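Maltose-binding protein MalE1 (Thermotoga maritima, PDB 6DTU) binds maltotetraose and, as a bacterial solute-binding protein, probably hands maltose and related maltodextrins over for transport into the cell. Local coordinates at residues Leu5-Ser10 with Val32-Val37; Gln18-Glu23 with Tyr293-Gly298; Ile58-His63 with Gln264-Asn269. One frame throughout, in Å; residues are numbered along the deposited sequence.

Interaction 1 of 3, residues Leu5-Ser10 with Val32-Val37. With GLC (alpha-D-glucopyranose), chain C.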
# COMPACT_ATOMS: atom_id res chain seq x y z
N LEU A 5 9.21 5.68 -24.23
CA LEU A 5 9.04 4.98 -22.96
C LEU A 5 7.60 5.09 -22.51
O LEU A 5 7.05 6.20 -22.41
CB LEU A 5 9.93 5.57 -21.87
CG LEU A 5 11.44 5.47 -22.08
CD1 LEU A 5 12.16 6.18 -20.97
CD2 LEU A 5 11.86 4.01 -22.20
N THR A 6 6.98 3.95 -22.25
CA THR A 6 5.63 3.87 -21.72
C THR A 6 5.68 3.43 -20.26
O THR A 6 6.39 2.48 -19.92
CB THR A 6 4.80 2.90 -22.55
OG1 THR A 6 4.75 3.39 -23.90
CG2 THR A 6 3.37 2.84 -21.99
N ILE A 7 4.92 4.13 -19.41
CA ILE A 7 4.86 3.87 -17.98
C ILE A 7 3.42 3.52 -17.64
O ILE A 7 2.50 4.24 -18.06
CB ILE A 7 5.23 5.15 -17.21
CG1 ILE A 7 6.60 5.67 -17.64
CG2 ILE A 7 5.16 4.92 -15.70
CD1 ILE A 7 6.89 7.08 -17.13
N TRP A 8 3.23 2.47 -16.85
CA TRP A 8 1.94 2.16 -16.23
C TRP A 8 2.01 2.57 -14.77
O TRP A 8 2.95 2.21 -14.05
CB TRP A 8 1.61 0.66 -16.27
CG TRP A 8 1.33 0.10 -17.61
CD1 TRP A 8 1.16 0.81 -18.79
CD2 TRP A 8 1.16 -1.28 -17.94
NE1 TRP A 8 0.91 -0.06 -19.82
CE2 TRP A 8 0.89 -1.34 -19.33
CE3 TRP A 8 1.18 -2.46 -17.19
CZ2 TRP A 8 0.68 -2.55 -19.99
CZ3 TRP A 8 0.97 -3.67 -17.85
CH2 TRP A 8 0.71 -3.70 -19.23
N CYS A 9 1.03 3.32 -14.32
CA CYS A 9 0.98 3.72 -12.92
C CYS A 9 -0.48 3.92 -12.53
O CYS A 9 -1.36 4.03 -13.39
CB CYS A 9 1.80 4.99 -12.64
SG CYS A 9 1.19 6.46 -13.48
N SER A 10 -0.70 3.99 -11.23
CA SER A 10 -2.05 4.25 -10.75
C SER A 10 -2.44 5.70 -11.02
O SER A 10 -1.64 6.51 -11.48
CB SER A 10 -2.14 3.96 -9.25
OG SER A 10 -1.67 5.08 -8.52
N VAL A 32 7.62 10.17 -23.97
CA VAL A 32 7.25 9.52 -22.72
C VAL A 32 5.73 9.49 -22.62
O VAL A 32 5.05 10.52 -22.77
CB VAL A 32 7.89 10.19 -21.49
CG1 VAL A 32 7.55 9.38 -20.23
CG2 VAL A 32 9.42 10.30 -21.67
N GLU A 33 5.19 8.31 -22.34
CA GLU A 33 3.75 8.11 -22.34
C GLU A 33 3.36 7.53 -21.00
O GLU A 33 3.87 6.47 -20.61
CB GLU A 33 3.38 7.16 -23.47
CG GLU A 33 1.97 6.69 -23.38
CD GLU A 33 1.60 5.89 -24.58
OE1 GLU A 33 1.77 6.44 -25.69
OE2 GLU A 33 1.18 4.74 -24.43
N VAL A 34 2.50 8.23 -20.29
CA VAL A 34 2.05 7.78 -18.98
C VAL A 34 0.63 7.24 -19.11
O VAL A 34 -0.32 7.99 -19.42
CB VAL A 34 2.11 8.93 -17.96
CG1 VAL A 34 1.64 8.42 -16.62
CG2 VAL A 34 3.54 9.50 -17.88
N GLN A 35 0.47 5.95 -18.83
CA GLN A 35 -0.80 5.24 -18.98
C GLN A 35 -1.33 4.86 -17.60
O GLN A 35 -0.71 4.04 -16.90
CB GLN A 35 -0.55 3.97 -19.80
CG GLN A 35 -1.74 3.02 -19.91
CD GLN A 35 -2.93 3.62 -20.60
OE1 GLN A 35 -2.91 3.82 -21.82
NE2 GLN A 35 -3.97 3.96 -19.84
N TYR A 36 -2.49 5.40 -17.24
CA TYR A 36 -3.19 4.99 -16.03
C TYR A 36 -3.59 3.53 -16.12
O TYR A 36 -4.13 3.08 -17.14
CB TYR A 36 -4.46 5.82 -15.84
CG TYR A 36 -5.50 5.11 -14.97
CD1 TYR A 36 -5.28 4.89 -13.60
CD2 TYR A 36 -6.66 4.58 -15.52
CE1 TYR A 36 -6.19 4.22 -12.81
CE2 TYR A 36 -7.58 3.90 -14.73
CZ TYR A 36 -7.34 3.72 -13.38
OH TYR A 36 -8.26 3.04 -12.60
N VAL A 37 -3.31 2.78 -15.06
CA VAL A 37 -3.81 1.42 -14.89
C VAL A 37 -4.28 1.31 -13.44
O VAL A 37 -3.58 1.75 -12.52
CB VAL A 37 -2.74 0.35 -15.20
CG1 VAL A 37 -3.30 -1.04 -15.02
CG2 VAL A 37 -2.17 0.52 -16.62
C1 GLC C . -3.77 4.07 -5.46
C2 GLC C . -2.42 4.06 -4.86
C3 GLC C . -2.04 2.71 -4.40
C4 GLC C . -3.03 2.17 -3.42
C5 GLC C . -4.43 2.08 -4.08
C6 GLC C . -5.46 1.77 -3.19
O1 GLC C . -3.78 3.31 -6.63
O2 GLC C . -1.50 4.53 -5.89
O3 GLC C . -0.71 2.85 -3.77
O4 GLC C . -2.62 0.85 -2.99
O5 GLC C . -4.75 3.51 -4.55
O6 GLC C . -6.67 1.56 -3.93

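Interaction 2 of 3, residues Gln18-Glu23 with Tyr293-Gly298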
# COMPACT_ATOMS: atom_id res chain seq x y z
N GLN A 18 3.41 12.61 -16.02
CA GLN A 18 3.16 13.21 -17.33
C GLN A 18 4.01 14.45 -17.52
O GLN A 18 4.62 14.64 -18.58
CB GLN A 18 1.68 13.61 -17.43
CG GLN A 18 0.71 12.54 -17.93
CD GLN A 18 -0.76 13.01 -17.96
OE1 GLN A 18 -1.15 13.93 -17.23
NE2 GLN A 18 -1.58 12.39 -18.82
N LYS A 19 4.06 15.29 -16.50
CA LYS A 19 4.82 16.53 -16.60
C LYS A 19 6.31 16.25 -16.73
O LYS A 19 7.00 16.84 -17.57
CB LYS A 19 4.51 17.39 -15.38
CG LYS A 19 5.21 18.73 -15.39
CD LYS A 19 4.66 19.64 -16.47
CE LYS A 19 5.33 21.03 -16.45
NZ LYS A 19 6.74 21.03 -16.96
N LEU A 20 6.83 15.33 -15.90
CA LEU A 20 8.24 14.96 -16.01
C LEU A 20 8.54 14.35 -17.37
O LEU A 20 9.60 14.60 -17.96
CB LEU A 20 8.62 13.96 -14.91
CG LEU A 20 8.46 14.52 -13.50
CD1 LEU A 20 8.64 13.45 -12.42
CD2 LEU A 20 9.44 15.67 -13.32
N GLY A 21 7.62 13.55 -17.89
CA GLY A 21 7.84 12.95 -19.20
C GLY A 21 7.92 13.97 -20.31
O GLY A 21 8.73 13.84 -21.23
N GLU A 22 7.07 15.01 -20.23
CA GLU A 22 7.15 16.11 -21.18
C GLU A 22 8.49 16.81 -21.09
O GLU A 22 9.07 17.20 -22.11
CB GLU A 22 6.03 17.11 -20.90
CG GLU A 22 4.66 16.67 -21.36
CD GLU A 22 3.53 17.56 -20.85
OE1 GLU A 22 2.36 17.20 -21.09
OE2 GLU A 22 3.80 18.63 -20.25
N GLU A 23 9.01 16.98 -19.87
CA GLU A 23 10.31 17.64 -19.71
C GLU A 23 11.43 16.79 -20.29
O GLU A 23 12.31 17.31 -20.99
CB GLU A 23 10.54 17.96 -18.23
CG GLU A 23 9.48 18.92 -17.66
CD GLU A 23 9.53 19.12 -16.16
OE1 GLU A 23 10.42 18.52 -15.51
OE2 GLU A 23 8.65 19.85 -15.63
N TYR A 293 11.40 15.12 -4.97
CA TYR A 293 10.59 16.03 -4.18
C TYR A 293 9.34 16.45 -4.94
O TYR A 293 8.25 16.51 -4.36
CB TYR A 293 11.46 17.21 -3.74
CG TYR A 293 10.81 18.22 -2.84
CD1 TYR A 293 10.08 17.82 -1.74
CD2 TYR A 293 11.04 19.58 -3.02
CE1 TYR A 293 9.50 18.76 -0.88
CE2 TYR A 293 10.48 20.52 -2.17
CZ TYR A 293 9.72 20.11 -1.10
OH TYR A 293 9.17 21.04 -0.26
N ARG A 294 9.47 16.69 -6.26
CA ARG A 294 8.31 16.98 -7.08
C ARG A 294 7.32 15.82 -7.10
O ARG A 294 6.11 16.04 -7.09
CB ARG A 294 8.73 17.36 -8.50
CG ARG A 294 9.42 18.69 -8.52
CD ARG A 294 9.99 18.98 -9.88
NE ARG A 294 8.92 19.06 -10.86
CZ ARG A 294 9.10 19.05 -12.17
NH1 ARG A 294 10.32 18.97 -12.68
NH2 ARG A 294 8.05 19.10 -12.97
N ILE A 295 7.83 14.58 -7.12
CA ILE A 295 6.95 13.41 -7.00
C ILE A 295 6.22 13.41 -5.67
O ILE A 295 5.01 13.18 -5.61
CB ILE A 295 7.73 12.10 -7.26
CG1 ILE A 295 8.10 11.98 -8.74
CG2 ILE A 295 6.89 10.87 -6.84
CD1 ILE A 295 9.08 10.87 -9.02
N TYR A 296 6.94 13.68 -4.57
CA TYR A 296 6.28 13.83 -3.27
C TYR A 296 5.19 14.89 -3.33
O TYR A 296 4.08 14.69 -2.83
CB TYR A 296 7.28 14.17 -2.15
CG TYR A 296 6.56 14.70 -0.92
CD1 TYR A 296 6.05 13.84 0.04
CD2 TYR A 296 6.36 16.07 -0.74
CE1 TYR A 296 5.37 14.32 1.16
CE2 TYR A 296 5.73 16.56 0.36
CZ TYR A 296 5.21 15.69 1.30
OH TYR A 296 4.53 16.21 2.38
N LEU A 297 5.51 16.06 -3.88
CA LEU A 297 4.51 17.13 -3.92
C LEU A 297 3.28 16.72 -4.71
O LEU A 297 2.17 17.13 -4.38
CB LEU A 297 5.14 18.41 -4.48
CG LEU A 297 6.18 19.02 -3.55
CD1 LEU A 297 6.83 20.19 -4.24
CD2 LEU A 297 5.52 19.45 -2.23
N GLY A 298 3.47 15.92 -5.76
CA GLY A 298 2.36 15.41 -6.55
C GLY A 298 1.67 14.20 -5.97
O GLY A 298 0.50 13.97 -6.27

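Interaction 3 of 3, residues Ile58-His63 with Gln264-Asn269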
# COMPACT_ATOMS: atom_id res chain seq x y z
N ILE A 58 8.15 0.65 -18.15
CA ILE A 58 8.33 0.93 -16.74
C ILE A 58 6.99 0.77 -16.05
O ILE A 58 5.97 1.25 -16.56
CB ILE A 58 8.84 2.37 -16.57
CG1 ILE A 58 10.24 2.54 -17.18
CG2 ILE A 58 8.81 2.82 -15.12
CD1 ILE A 58 10.69 4.00 -17.27
N ILE A 59 6.96 0.09 -14.90
CA ILE A 59 5.75 0.00 -14.09
C ILE A 59 6.04 0.61 -12.73
O ILE A 59 7.16 0.53 -12.21
CB ILE A 59 5.16 -1.43 -13.99
CG1 ILE A 59 6.15 -2.39 -13.31
CG2 ILE A 59 4.71 -1.92 -15.36
CD1 ILE A 59 5.57 -3.77 -13.01
N VAL A 60 5.02 1.22 -12.15
CA VAL A 60 5.12 1.84 -10.83
C VAL A 60 4.23 1.05 -9.88
O VAL A 60 3.05 0.85 -10.16
CB VAL A 60 4.72 3.32 -10.88
CG1 VAL A 60 4.88 3.96 -9.51
CG2 VAL A 60 5.49 4.09 -11.97
N GLY A 61 4.77 0.64 -8.75
CA GLY A 61 3.95 -0.12 -7.83
C GLY A 61 4.70 -0.53 -6.59
O GLY A 61 5.72 0.07 -6.24
N ALA A 62 4.15 -1.52 -5.90
CA ALA A 62 4.60 -1.85 -4.55
C ALA A 62 5.66 -2.94 -4.54
O ALA A 62 5.75 -3.77 -5.45
CB ALA A 62 3.43 -2.25 -3.66
N HIS A 63 6.47 -2.93 -3.48
CA HIS A 63 7.64 -3.79 -3.43
C HIS A 63 7.28 -5.26 -3.22
O HIS A 63 8.12 -6.12 -3.50
CB HIS A 63 8.59 -3.34 -2.34
CG HIS A 63 8.16 -3.75 -0.97
ND1 HIS A 63 7.35 -2.97 -0.18
CD2 HIS A 63 8.44 -4.86 -0.24
CE1 HIS A 63 7.14 -3.58 0.98
NE2 HIS A 63 7.80 -4.73 0.97
N GLN A 264 6.93 2.03 -2.47
CA GLN A 264 6.49 2.25 -3.85
C GLN A 264 7.70 2.65 -4.68
O GLN A 264 8.58 3.37 -4.18
CB GLN A 264 5.46 3.39 -3.91
CG GLN A 264 4.15 3.11 -3.19
CD GLN A 264 3.23 2.22 -3.99
OE1 GLN A 264 3.23 2.25 -5.23
NE2 GLN A 264 2.43 1.43 -3.30
N GLY A 265 7.78 2.15 -5.91
CA GLY A 265 8.94 2.38 -6.74
C GLY A 265 8.70 2.08 -8.20
O GLY A 265 7.62 1.65 -8.62
N PHE A 266 9.75 2.33 -8.98
CA PHE A 266 9.74 2.20 -10.43
C PHE A 266 10.51 0.94 -10.81
O PHE A 266 11.68 0.79 -10.43
CB PHE A 266 10.43 3.41 -11.05
CG PHE A 266 9.75 4.74 -10.78
CD1 PHE A 266 8.89 5.29 -11.74
CD2 PHE A 266 9.96 5.44 -9.59
CE1 PHE A 266 8.24 6.53 -11.51
CE2 PHE A 266 9.30 6.67 -9.36
CZ PHE A 266 8.44 7.21 -10.32
N MET A 267 9.88 0.07 -11.60
CA MET A 267 10.48 -1.17 -12.06
C MET A 267 10.54 -1.17 -13.58
O MET A 267 9.67 -0.59 -14.23
CB MET A 267 9.67 -2.35 -11.59
CG MET A 267 9.79 -2.54 -10.09
SD MET A 267 8.42 -3.45 -9.38
CE MET A 267 7.16 -2.17 -9.25
N VAL A 268 11.55 -1.83 -14.15
CA VAL A 268 11.81 -1.83 -15.59
C VAL A 268 11.45 -3.20 -16.16
O VAL A 268 11.81 -4.23 -15.58
CB VAL A 268 13.27 -1.46 -15.89
CG1 VAL A 268 13.56 -1.59 -17.40
CG2 VAL A 268 13.56 -0.05 -15.42
N ASN A 269 10.74 -3.20 -17.29
CA ASN A 269 10.35 -4.43 -17.96
C ASN A 269 11.58 -5.09 -18.60
O ASN A 269 12.17 -4.53 -19.53
CB ASN A 269 9.36 -4.05 -19.06
CG ASN A 269 8.80 -5.23 -19.83
OD1 ASN A 269 9.19 -6.38 -19.66
ND2 ASN A 269 7.85 -4.94 -20.71

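Interaction 1 of 3, residues Leu5-Ser10 with Val32-Val37
Leu5, Ile7 and Cys9 exchange backbone hydrogen bonds with Glu33, Gln35 and Val37. Leu5 O accepts from Glu33 N at 2.8 Å, and Glu33 O then takes Ile7 N. The rung from Cys9 N to Gln35 O is longer, 3.2 Å. Alpha carbons add weaker contacts, such as Thr6 CA to Glu33 O at 3.3 Å. Five parallel bridges, Leu5 with Val32 through Cys9 with Tyr36, thus join the two strands of a beta-alpha-beta unit connected by helix 14-28; both strands belong to the core sheet of one lobe of this binding protein.

Apolar contacts divide between the two faces. On the face carrying Ile7, Cys9, Val32 and Val34, Ile7 CD1 meets Val32 CG1 at 3.9 Å. With chi1 at 64°, Cys9 SG lies between its backbone N and carbonyl carbon and touches Val34 CG1 at 3.7 Å; Leu17 of helix 14-28 packs on both residues. On the face of Trp8 and Gln35, the indole is met by Val37, just past the strand: its CG2 sits over the five-membered ring of Trp8, 4.0 Å from the centroid, a CH-pi contact, while Gln35 CB approaches Trp8 CD1 obliquely at 3.7 Å.

Among the polar side chains, Glu33 OE1 forms a salt bridge with Lys4, and Ser10 OG accepts a hydrogen bond from glucose O2 at 2.7 Å.

Interaction 2 of 3, residues Gln18-Glu23 with Tyr293-Gly298
The guanidinium of Arg294 carries Leu20 CD2 over one face and meets Glu23 and Lys19 at its edge. Leu20 CD2 stands 3.3 Å above the guanidinium plane, displaced toward the rim and nearest to Arg294 NH1. At the edge lies Lys19 CG, 3.7 Å from Arg294 NH2, together with the Glu23 carboxylate, whose plane is turned 34° from that of the guanidinium.

The grip on Glu23 is end-on, with one nitrogen for each oxygen. Arg294 NH1 reaches the syn lone pair of Glu23 OE1 at 2.9 Å, close to the guanidinium plane. Arg294 NH2 bonds to Glu23 OE2 at 2.8 Å, again on the syn side but 25° out of the carboxylate plane. That oxygen has a second donor: Lys19 NZ, one helical turn back, comes to Glu23 OE2 on its anti lone pair at 2.6 Å. Two cations therefore share one carboxylate in a salt-bridge network, which is likely to stabilise its charged form. Bends of the lysine chain at chi2 (69°) and chi4 turn its amine toward Glu23, one turn further along the same helix. Beside the charges runs a small apolar contact, Leu20 CD1 to Ile295 CG1 at 4.0 Å, where the side chains cross at about a right angle.

The short axes pass no closer than 11.7 Å, so long side chains bridge helices 14-28 and 289-298. Helix 275-286 packs on both: Ile286 touches Leu20 and Ile295, and Phe285 touches Leu20 and Glu23.

Interaction 3 of 3, residues Ile58-His63 with Gln264-Asn269
Gln264 and Ala62 pair across the antiparallel strands, and the glutamine side chain folds back over the neighbouring strand. Its CB lies 4.1 Å from Gly61 O. Beyond it the chain bends at chi2 (-78°), which brings the amide over the opposing backbone: CD comes to 4.0 Å from Gly61 O, and OE1 to 3.4 Å from Gly61 C. At the tip NE2 rests 3.8 Å from Ala62 CB, while its hydrogen bond goes to Glu109 OE2 of strand 100-109. Shortening Gln264 to an alanine is likely to leave Glu109 without this donor and to open a gap beside Gly61 and the bound sugar.

Four backbone hydrogen bonds tie the strands, in two reciprocal pairs: Ile59 with Met267 and Gly61 with Gly265. The straightest, from Met267 N to Ile59 O, measures 2.8 Å with an angle of 171° at the hydrogen. On the face of Val60 and Phe266, Val60 CG2 approaches ring atom CD1 of Phe266 obliquely at 3.6 Å, and Ile58 CG2 comes to the edge of the same ring. On the face of Ile59, Met267 CB packs on Ile59 CG1, and a bend at chi3 carries Met267 CE to 3.7 Å from Gly61 N, where no side chain intervenes.

The order 31-36, 4-9, 58-62, 260-268, with the last strand reversed, is consistent with the class II periplasmic binding protein fold; here Gln264 and Ala62 line the maltotetraose pocket.

How the interactions relate
The three contacts lie in two layers of one lobe, a sheet and the helices packed on it. Interactions 1 and 3, with centres about 11 Å apart, share one sheet: strand 4-9 of interaction 1 adjoins strand 58-62 of interaction 3, Trp8 and Val60 probably hydrogen-bonding between them. Interaction 2 lies in the helical layer, about 13 Å from interaction 1 and 16 Å from interaction 3, centre to centre; its helix 14-28 connects the two strands of interaction 1, and Ile295 packs on Phe266. Along the chain 18-23 falls between the two strands of interaction 1, 58-63 follows, and 264-269 and 293-298 come more than 200 residues later. The sheet thus joins distant parts of the chain, and Ser10, Ala62 and Gln264 reach the bound sugar.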